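Local coordinates for adenylate kinase (Cryptosporidium parvum Iowa II, PDB 3BE4), which probably catalyses reversible phosphoryl transfer between ATP and AMP, and is captured here with the two-headed nucleotide analogue bis(adenosine)-5'-pentaphosphate, at residues K26-L31 / Q212-L217; V64-V69 / P92-Q97. All blocks are in the same frame, centred on the assembly; numbering follows the deposited sequence.

Interaction 1: residues K26-L31 / Q212-L217; sequences KKEYGL and QIKKIL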
loop_
_atom_site.group_PDB
_atom_site.type_symbol
_atom_site.label_atom_id
_atom_site.label_comp_id
_atom_site.label_asym_id
_atom_site.label_seq_id
_atom_site.Cartn_x
_atom_site.Cartn_y
_atom_site.Cartn_z
ATOM N N LYS A 26 -4.596 10.919 -0.547
ATOM C CA LYS A 26 -6.058 10.848 -0.473
ATOM C C LYS A 26 -6.575 12.227 -0.226
ATOM O O LYS A 26 -7.572 12.644 -0.866
ATOM C CB LYS A 26 -6.453 10.104 0.845
ATOM C CG LYS A 26 -6.514 8.837 0.657
ATOM C CD LYS A 26 -6.549 8.102 2.060
ATOM C CE LYS A 26 -7.277 8.726 3.239
ATOM N NZ LYS A 26 -7.319 7.614 4.359
ATOM N N LYS A 27 -5.950 12.926 0.671
ATOM C CA LYS A 27 -6.558 14.143 1.167
ATOM C C LYS A 27 -6.242 15.246 0.141
ATOM O O LYS A 27 -7.168 15.974 -0.266
ATOM C CB LYS A 27 -6.024 14.488 2.533
ATOM N N GLU A 28 -5.053 15.311 -0.394
ATOM C CA GLU A 28 -4.725 16.460 -1.246
ATOM C C GLU A 28 -5.311 16.309 -2.630
ATOM O O GLU A 28 -5.551 17.313 -3.342
ATOM C CB GLU A 28 -3.210 16.472 -1.438
ATOM C CG GLU A 28 -2.704 17.821 -1.730
ATOM C CD GLU A 28 -1.902 18.255 -0.517
ATOM O OE1 GLU A 28 -0.816 18.822 -0.726
ATOM O OE2 GLU A 28 -2.329 17.934 0.624
ATOM N N TYR A 29 -5.273 15.059 -3.114
ATOM C CA TYR A 29 -5.699 14.804 -4.533
ATOM C C TYR A 29 -7.100 14.195 -4.634
ATOM O O TYR A 29 -7.547 13.998 -5.772
ATOM C CB TYR A 29 -4.684 13.969 -5.275
ATOM C CG TYR A 29 -3.390 14.588 -5.311
ATOM C CD1 TYR A 29 -3.020 15.404 -6.361
ATOM C CD2 TYR A 29 -2.465 14.304 -4.295
ATOM C CE1 TYR A 29 -1.775 16.079 -6.384
ATOM C CE2 TYR A 29 -1.198 14.930 -4.272
ATOM C CZ TYR A 29 -0.850 15.790 -5.332
ATOM O OH TYR A 29 0.414 16.333 -5.315
ATOM N N GLY A 30 -7.721 13.778 -3.529
ATOM C CA GLY A 30 -9.155 13.249 -3.537
ATOM C C GLY A 30 -9.254 11.906 -4.241
ATOM O O GLY A 30 -10.262 11.585 -4.904
ATOM N N LEU A 31 -8.195 11.113 -4.037
ATOM C CA LEU A 31 -8.163 9.767 -4.675
ATOM C C LEU A 31 -8.658 8.704 -3.732
ATOM O O LEU A 31 -8.476 8.800 -2.498
ATOM C CB LEU A 31 -6.745 9.445 -5.083
ATOM C CG LEU A 31 -5.957 10.483 -5.898
ATOM C CD1 LEU A 31 -4.559 9.927 -6.428
ATOM C CD2 LEU A 31 -6.797 10.935 -7.134
ATOM N N GLN A 212 8.902 14.771 -2.783
ATOM C CA GLN A 212 9.252 14.158 -3.954
ATOM C C GLN A 212 8.076 13.586 -4.705
ATOM O O GLN A 212 8.120 13.540 -5.933
ATOM C CB GLN A 212 10.207 13.010 -3.671
ATOM C CG GLN A 212 11.585 13.407 -3.184
ATOM C CD GLN A 212 12.283 12.071 -2.915
ATOM O OE1 GLN A 212 12.728 11.376 -3.779
ATOM N NE2 GLN A 212 12.194 11.650 -1.624
ATOM N N ILE A 213 7.097 13.084 -3.967
ATOM C CA ILE A 213 5.910 12.641 -4.594
ATOM C C ILE A 213 5.119 13.776 -5.269
ATOM O O ILE A 213 4.683 13.600 -6.431
ATOM C CB ILE A 213 5.032 11.775 -3.632
ATOM C CG1 ILE A 213 5.836 10.489 -3.328
ATOM C CG2 ILE A 213 3.625 11.511 -4.328
ATOM C CD1 ILE A 213 5.085 9.683 -2.218
ATOM N N LYS A 214 4.990 14.881 -4.606
ATOM C CA LYS A 214 4.318 16.052 -5.216
ATOM C C LYS A 214 4.992 16.511 -6.520
ATOM O O LYS A 214 4.314 16.998 -7.455
ATOM C CB LYS A 214 4.297 17.235 -4.271
ATOM C CG LYS A 214 3.307 17.086 -3.132
ATOM C CD LYS A 214 3.475 18.093 -2.050
ATOM C CE LYS A 214 2.194 18.177 -1.280
ATOM N NZ LYS A 214 2.088 19.397 -0.448
ATOM N N LYS A 215 6.294 16.304 -6.648
ATOM C CA LYS A 215 7.003 16.681 -7.879
ATOM C C LYS A 215 6.651 15.823 -9.043
ATOM O O LYS A 215 6.685 16.271 -10.225
ATOM C CB LYS A 215 8.543 16.572 -7.664
ATOM C CG LYS A 215 9.071 17.810 -6.949
ATOM C CD LYS A 215 10.646 17.734 -6.859
ATOM C CE LYS A 215 11.332 16.283 -7.134
ATOM N NZ LYS A 215 12.414 15.732 -6.094
ATOM N N ILE A 216 6.292 14.574 -8.779
ATOM C CA ILE A 216 5.912 13.646 -9.782
ATOM C C ILE A 216 4.423 13.727 -10.143
ATOM O O ILE A 216 4.073 13.356 -11.264
ATOM C CB ILE A 216 6.114 12.195 -9.233
ATOM C CG1 ILE A 216 7.570 11.794 -9.164
ATOM C CG2 ILE A 216 5.408 11.098 -10.160
ATOM C CD1 ILE A 216 7.758 10.582 -8.308
ATOM N N LEU A 217 3.554 14.090 -9.219
ATOM C CA LEU A 217 2.087 14.165 -9.454
ATOM C C LEU A 217 1.696 15.499 -10.104
ATOM O O LEU A 217 2.612 16.336 -10.196
ATOM C CB LEU A 217 1.317 14.001 -8.136
ATOM C CG LEU A 217 1.445 12.542 -7.648
ATOM C CD1 LEU A 217 0.589 12.269 -6.397
ATOM C CD2 LEU A 217 1.159 11.566 -8.769
ATOM O OXT LEU A 217 0.522 15.769 -10.532
HETATM O O HOH W 1 1.623 17.665 -7.294
#

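Interaction 2: residues V64-V69 / P92-Q97; sequences VGDEIV and PRTIPQ. With AP5 (bis(adenosine)-5'-pentaphosphate), chain C.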
loop_
_atom_site.group_PDB
_atom_site.type_symbol
_atom_site.label_atom_id
_atom_site.label_comp_id
_atom_site.label_asym_id
_atom_site.label_seq_id
_atom_site.Cartn_x
_atom_site.Cartn_y
_atom_site.Cartn_z
ATOM N N VAL A 64 -1.535 -13.733 -0.399
ATOM C CA VAL A 64 -2.761 -14.379 -0.597
ATOM C C VAL A 64 -2.874 -14.606 -2.097
ATOM O O VAL A 64 -2.189 -13.948 -2.899
ATOM C CB VAL A 64 -3.862 -13.414 -0.033
ATOM C CG1 VAL A 64 -5.267 -13.810 -0.437
ATOM C CG2 VAL A 64 -3.687 -13.325 1.500
ATOM N N GLY A 65 -3.763 -15.509 -2.494
ATOM C CA GLY A 65 -3.997 -15.825 -3.932
ATOM C C GLY A 65 -4.283 -14.636 -4.878
ATOM O O GLY A 65 -5.008 -13.665 -4.472
ATOM N N ASP A 66 -3.707 -14.609 -6.068
ATOM C CA ASP A 66 -3.939 -13.544 -7.037
ATOM C C ASP A 66 -5.415 -13.317 -7.258
ATOM O O ASP A 66 -5.894 -12.158 -7.346
ATOM C CB ASP A 66 -3.324 -13.919 -8.350
ATOM C CG ASP A 66 -1.771 -13.750 -8.327
ATOM O OD1 ASP A 66 -1.136 -12.978 -7.485
ATOM O OD2 ASP A 66 -1.060 -14.397 -9.212
ATOM N N GLU A 67 -6.191 -14.386 -7.352
ATOM C CA GLU A 67 -7.581 -14.293 -7.712
ATOM C C GLU A 67 -8.407 -13.637 -6.595
ATOM O O GLU A 67 -9.356 -12.919 -6.870
ATOM C CB GLU A 67 -8.100 -15.686 -8.165
ATOM C CG GLU A 67 -7.847 -16.987 -7.324
ATOM C CD GLU A 67 -6.541 -17.128 -6.533
ATOM O OE1 GLU A 67 -5.417 -17.168 -7.136
ATOM O OE2 GLU A 67 -6.708 -17.198 -5.284
ATOM N N ILE A 68 -8.049 -13.898 -5.375
ATOM C CA ILE A 68 -8.735 -13.324 -4.236
ATOM C C ILE A 68 -8.518 -11.770 -4.263
ATOM O O ILE A 68 -9.497 -10.992 -4.121
ATOM C CB ILE A 68 -8.133 -13.901 -2.948
ATOM C CG1 ILE A 68 -8.629 -15.365 -2.878
ATOM C CG2 ILE A 68 -8.672 -13.183 -1.722
ATOM C CD1 ILE A 68 -7.961 -16.208 -1.761
ATOM N N VAL A 69 -7.272 -11.321 -4.372
ATOM C CA VAL A 69 -7.076 -9.925 -4.356
ATOM C C VAL A 69 -7.575 -9.242 -5.604
ATOM O O VAL A 69 -8.111 -8.114 -5.549
ATOM C CB VAL A 69 -5.665 -9.587 -3.987
ATOM C CG1 VAL A 69 -5.517 -8.158 -4.024
ATOM C CG2 VAL A 69 -5.340 -10.202 -2.603
ATOM N N PRO A 92 -0.770 -3.775 -7.694
ATOM C CA PRO A 92 -0.403 -5.233 -7.800
ATOM C C PRO A 92 0.882 -5.609 -7.110
ATOM O O PRO A 92 1.737 -4.764 -6.982
ATOM C CB PRO A 92 -0.147 -5.409 -9.365
ATOM C CG PRO A 92 0.136 -4.071 -9.813
ATOM C CD PRO A 92 -0.672 -3.073 -8.975
ATOM N N ARG A 93 1.082 -6.880 -6.751
ATOM C CA ARG A 93 2.357 -7.191 -6.191
ATOM C C ARG A 93 2.892 -8.447 -6.886
ATOM O O ARG A 93 3.924 -8.928 -6.505
ATOM C CB ARG A 93 2.315 -7.092 -4.560
ATOM C CG ARG A 93 1.541 -8.106 -3.921
ATOM C CD ARG A 93 1.959 -8.074 -2.469
ATOM N NE ARG A 93 1.292 -6.956 -1.732
ATOM C CZ ARG A 93 1.686 -6.606 -0.514
ATOM N NH1 ARG A 93 2.745 -7.123 0.126
ATOM N NH2 ARG A 93 0.928 -5.649 0.097
ATOM N N THR A 94 2.220 -8.933 -7.952
ATOM C CA THR A 94 2.755 -10.004 -8.796
ATOM C C THR A 94 2.415 -9.600 -10.250
ATOM O O THR A 94 1.536 -8.774 -10.513
ATOM C CB THR A 94 2.094 -11.378 -8.561
ATOM O OG1 THR A 94 0.672 -11.281 -8.916
ATOM C CG2 THR A 94 2.252 -11.832 -7.152
ATOM N N ILE A 95 3.073 -10.241 -11.203
ATOM C CA ILE A 95 2.828 -9.993 -12.581
ATOM C C ILE A 95 1.380 -10.414 -12.948
ATOM O O ILE A 95 0.772 -9.590 -13.627
ATOM C CB ILE A 95 3.929 -10.742 -13.511
ATOM C CG1 ILE A 95 5.276 -10.136 -13.253
ATOM C CG2 ILE A 95 3.538 -10.555 -14.954
ATOM C CD1 ILE A 95 5.329 -8.633 -13.713
ATOM N N PRO A 96 0.837 -11.612 -12.557
ATOM C CA PRO A 96 -0.602 -11.884 -12.830
ATOM C C PRO A 96 -1.551 -10.836 -12.288
ATOM O O PRO A 96 -2.524 -10.501 -12.936
ATOM C CB PRO A 96 -0.870 -13.299 -12.280
ATOM C CG PRO A 96 0.553 -13.901 -12.359
ATOM C CD PRO A 96 1.534 -12.822 -12.008
ATOM N N GLN A 97 -1.185 -10.230 -11.171
ATOM C CA GLN A 97 -2.093 -9.080 -10.682
ATOM C C GLN A 97 -1.985 -7.878 -11.554
ATOM O O GLN A 97 -2.989 -7.204 -11.728
ATOM C CB GLN A 97 -1.669 -8.727 -9.288
ATOM C CG GLN A 97 -2.061 -9.838 -8.313
ATOM C CD GLN A 97 -1.606 -9.538 -6.843
ATOM O OE1 GLN A 97 -1.364 -8.371 -6.533
ATOM N NE2 GLN A 97 -1.385 -10.605 -6.008
HETATM P PA AP5 C . 0.104 -4.726 3.731
HETATM O O1A AP5 C . -0.834 -4.235 4.846
HETATM O O2A AP5 C . 0.185 -3.980 2.482
HETATM O O3A AP5 C . 1.571 -4.917 4.341
HETATM P PB AP5 C . 3.005 -4.837 3.660
HETATM O O1B AP5 C . 2.938 -5.173 2.250
HETATM O O2B AP5 C . 3.968 -5.574 4.600
HETATM O O3B AP5 C . 3.268 -3.182 3.792
HETATM P PG AP5 C . 3.045 -2.237 5.021
HETATM O O1G AP5 C . 3.706 -2.859 6.203
HETATM O O2G AP5 C . 1.606 -1.920 5.058
HETATM O O3G AP5 C . 3.930 -1.049 4.472
HETATM P PD AP5 C . 3.627 0.486 4.008
HETATM O O1D AP5 C . 2.174 0.694 4.036
HETATM O O2D AP5 C . 4.423 0.685 2.786
HETATM O O3D AP5 C . 4.381 1.320 5.147
HETATM P PE AP5 C . 3.736 2.222 6.292
HETATM O O1E AP5 C . 2.842 1.413 7.070
HETATM O O2E AP5 C . 3.212 3.531 5.736
HETATM O O5F AP5 C . -0.223 -6.227 3.291
HETATM C C5F AP5 C . -0.499 -7.081 4.412
HETATM C C4F AP5 C . -0.314 -8.535 3.810
HETATM O O4F AP5 C . -1.510 -8.844 3.135
HETATM C C3F AP5 C . 0.777 -8.782 2.838
HETATM O O3F AP5 C . 2.010 -9.029 3.478
HETATM C C2F AP5 C . 0.188 -10.056 2.199
HETATM O O2F AP5 C . 0.210 -11.188 3.153
HETATM C C1F AP5 C . -1.269 -9.688 1.988
HETATM N N9A AP5 C . -1.438 -8.971 0.752
HETATM C C8A AP5 C . -1.764 -7.588 0.689
HETATM N N7A AP5 C . -1.873 -7.205 -0.572
HETATM C C5A AP5 C . -1.670 -8.351 -1.368
HETATM C C6A AP5 C . -1.730 -8.537 -2.736
HETATM N N6A AP5 C . -1.838 -7.616 -3.700
HETATM N N1A AP5 C . -1.466 -9.868 -3.145
HETATM C C2A AP5 C . -1.311 -10.803 -2.234
HETATM N N3A AP5 C . -1.254 -10.670 -0.891
HETATM C C4A AP5 C . -1.529 -9.360 -0.445
HETATM O O5J AP5 C . 5.034 2.634 7.074
HETATM C C5J AP5 C . 5.757 1.615 7.924
HETATM C C4J AP5 C . 6.340 2.429 9.100
HETATM O O4J AP5 C . 7.309 3.427 8.723
HETATM C C3J AP5 C . 5.245 3.060 9.963
HETATM O O3J AP5 C . 5.620 2.980 11.322
HETATM C C2J AP5 C . 5.420 4.471 9.498
HETATM O O2J AP5 C . 5.027 5.393 10.506
HETATM C C1J AP5 C . 6.842 4.764 9.297
HETATM N N9B AP5 C . 7.261 5.692 8.293
HETATM C C8B AP5 C . 6.609 5.985 7.097
HETATM N N7B AP5 C . 7.370 6.858 6.411
HETATM C C5B AP5 C . 8.494 7.134 7.152
HETATM C C6B AP5 C . 9.712 7.830 6.875
HETATM N N6B AP5 C . 9.849 8.491 5.725
HETATM N N1B AP5 C . 10.670 7.854 7.843
HETATM C C2B AP5 C . 10.517 7.082 9.004
HETATM N N3B AP5 C . 9.416 6.320 9.284
HETATM C C4B AP5 C . 8.432 6.262 8.313
#

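Interaction 1: residues K26-L31 / Q212-L217
A side-chain contact, made by Y29 and E28 on one side and by L217 and K214 on the other, joins the last turn of helix 18-29 to the C-terminal segment of the chain. Its apolar part is a CH-pi contact: L217 CD1 lies over one face of the Y29 ring, displaced toward the rim, 4.1 Å from the ring centroid and 22° off the normal. The hydroxyl end of Y29 lies against the aliphatic part of K214, with OH 3.7 Å from CG, a van der Waals contact. A water sits at the ring edge, in its plane, 2.7 Å from Y29 OH, and donates to the backbone O of K214 at 2.8 Å. Both helices lie on the five-stranded parallel sheet of order 2-3-1-4-5, the core of the adenylate kinase fold, where I213 and I216 pack helix 206-216 against strands 114-119 and 197-201. On the more exposed flank, the extended K214 chain crosses E28 at about a right angle. The E28 chain, with CG anti to the backbone N (chi1 -154°) and a bend at chi2, brings OE1 to 3.0 Å from K214 NZ in a salt bridge whose hydrogen bond is weak; OE1 lies nearly as close to K214 CE. H6 meets the Y29 ring with its own ring roughly perpendicular, and its NE2 is hydrogen-bonded to OXT of L217.

Interaction 2: residues V64-V69 / P92-Q97
The carboxylate of D66 and the amide of Q97 stand almost perpendicular, their planes 87° apart, and join through a hydrogen bond of 2.8 Å from Q97 NE2 to D66 OD1. That donor arrives on the anti side, 19° out of the carboxylate plane, while T94 OG1 gives its proton to the same OD1 at 2.9 Å from well above the plane. A third flat group, the R93 guanidinium, has the adenine atom N9A of bis(adenosine)-5'-pentaphosphate over one face, offset toward the rim, and phosphate oxygen O2A at its edge, in plane. NH1 of R93 also reaches O1B at 2.9 Å, and NH2 bonds to O1B as well. CG and CD of R93 pass over the C6A-N6A side of the adenine and NE over C5A, while the other face of the base meets the methyls of V69, with CG1 3.7 Å from N6A. D66 OD2 rests against P96 CB.

The carboxylate is well placed to orient the Q97 amide. One proton of Q97 NE2 goes to D66 and the other to adenine N1A, at 3.0 Å, while OE1 accepts both from N6A and from the backbone N of R93; the amide's rotation is thereby fixed from two sides. T94 is doubly used too: with OG1 lying between its own backbone N and carbonyl carbon (chi1 63°), it caps helix 95-108 by accepting from Q97 N. V64 N adds a 3.1 Å bond to N3A. A glutamine at N1A and N6A, backed by D66, with an arginine across the base and at its phosphates, matches the AMP site of adenylate kinases, consistent with R93 closing the family's D-G-F-P-R motif and Q97 following four residues later.

One contact is structural and the other lines the ligand pocket. They lie on opposite sides of the chain's centre, with their own centres 25 Å apart and their nearest atoms about 14 Å apart, so neither touches the other. In sequence, interaction 2 is nested inside the long loop that interaction 1 closes near the C-terminus. Interaction 2 binds one adenine of the bound bis(adenosine)-5'-pentaphosphate and the phosphates next to its ribose. The magnesium ion is distant, about 14 Å from the Q97 side chain. Interaction 1 is a structural contact away from the ligand: the side chain of K214 is about 14 Å from the same bis(adenosine)-5'-pentaphosphate.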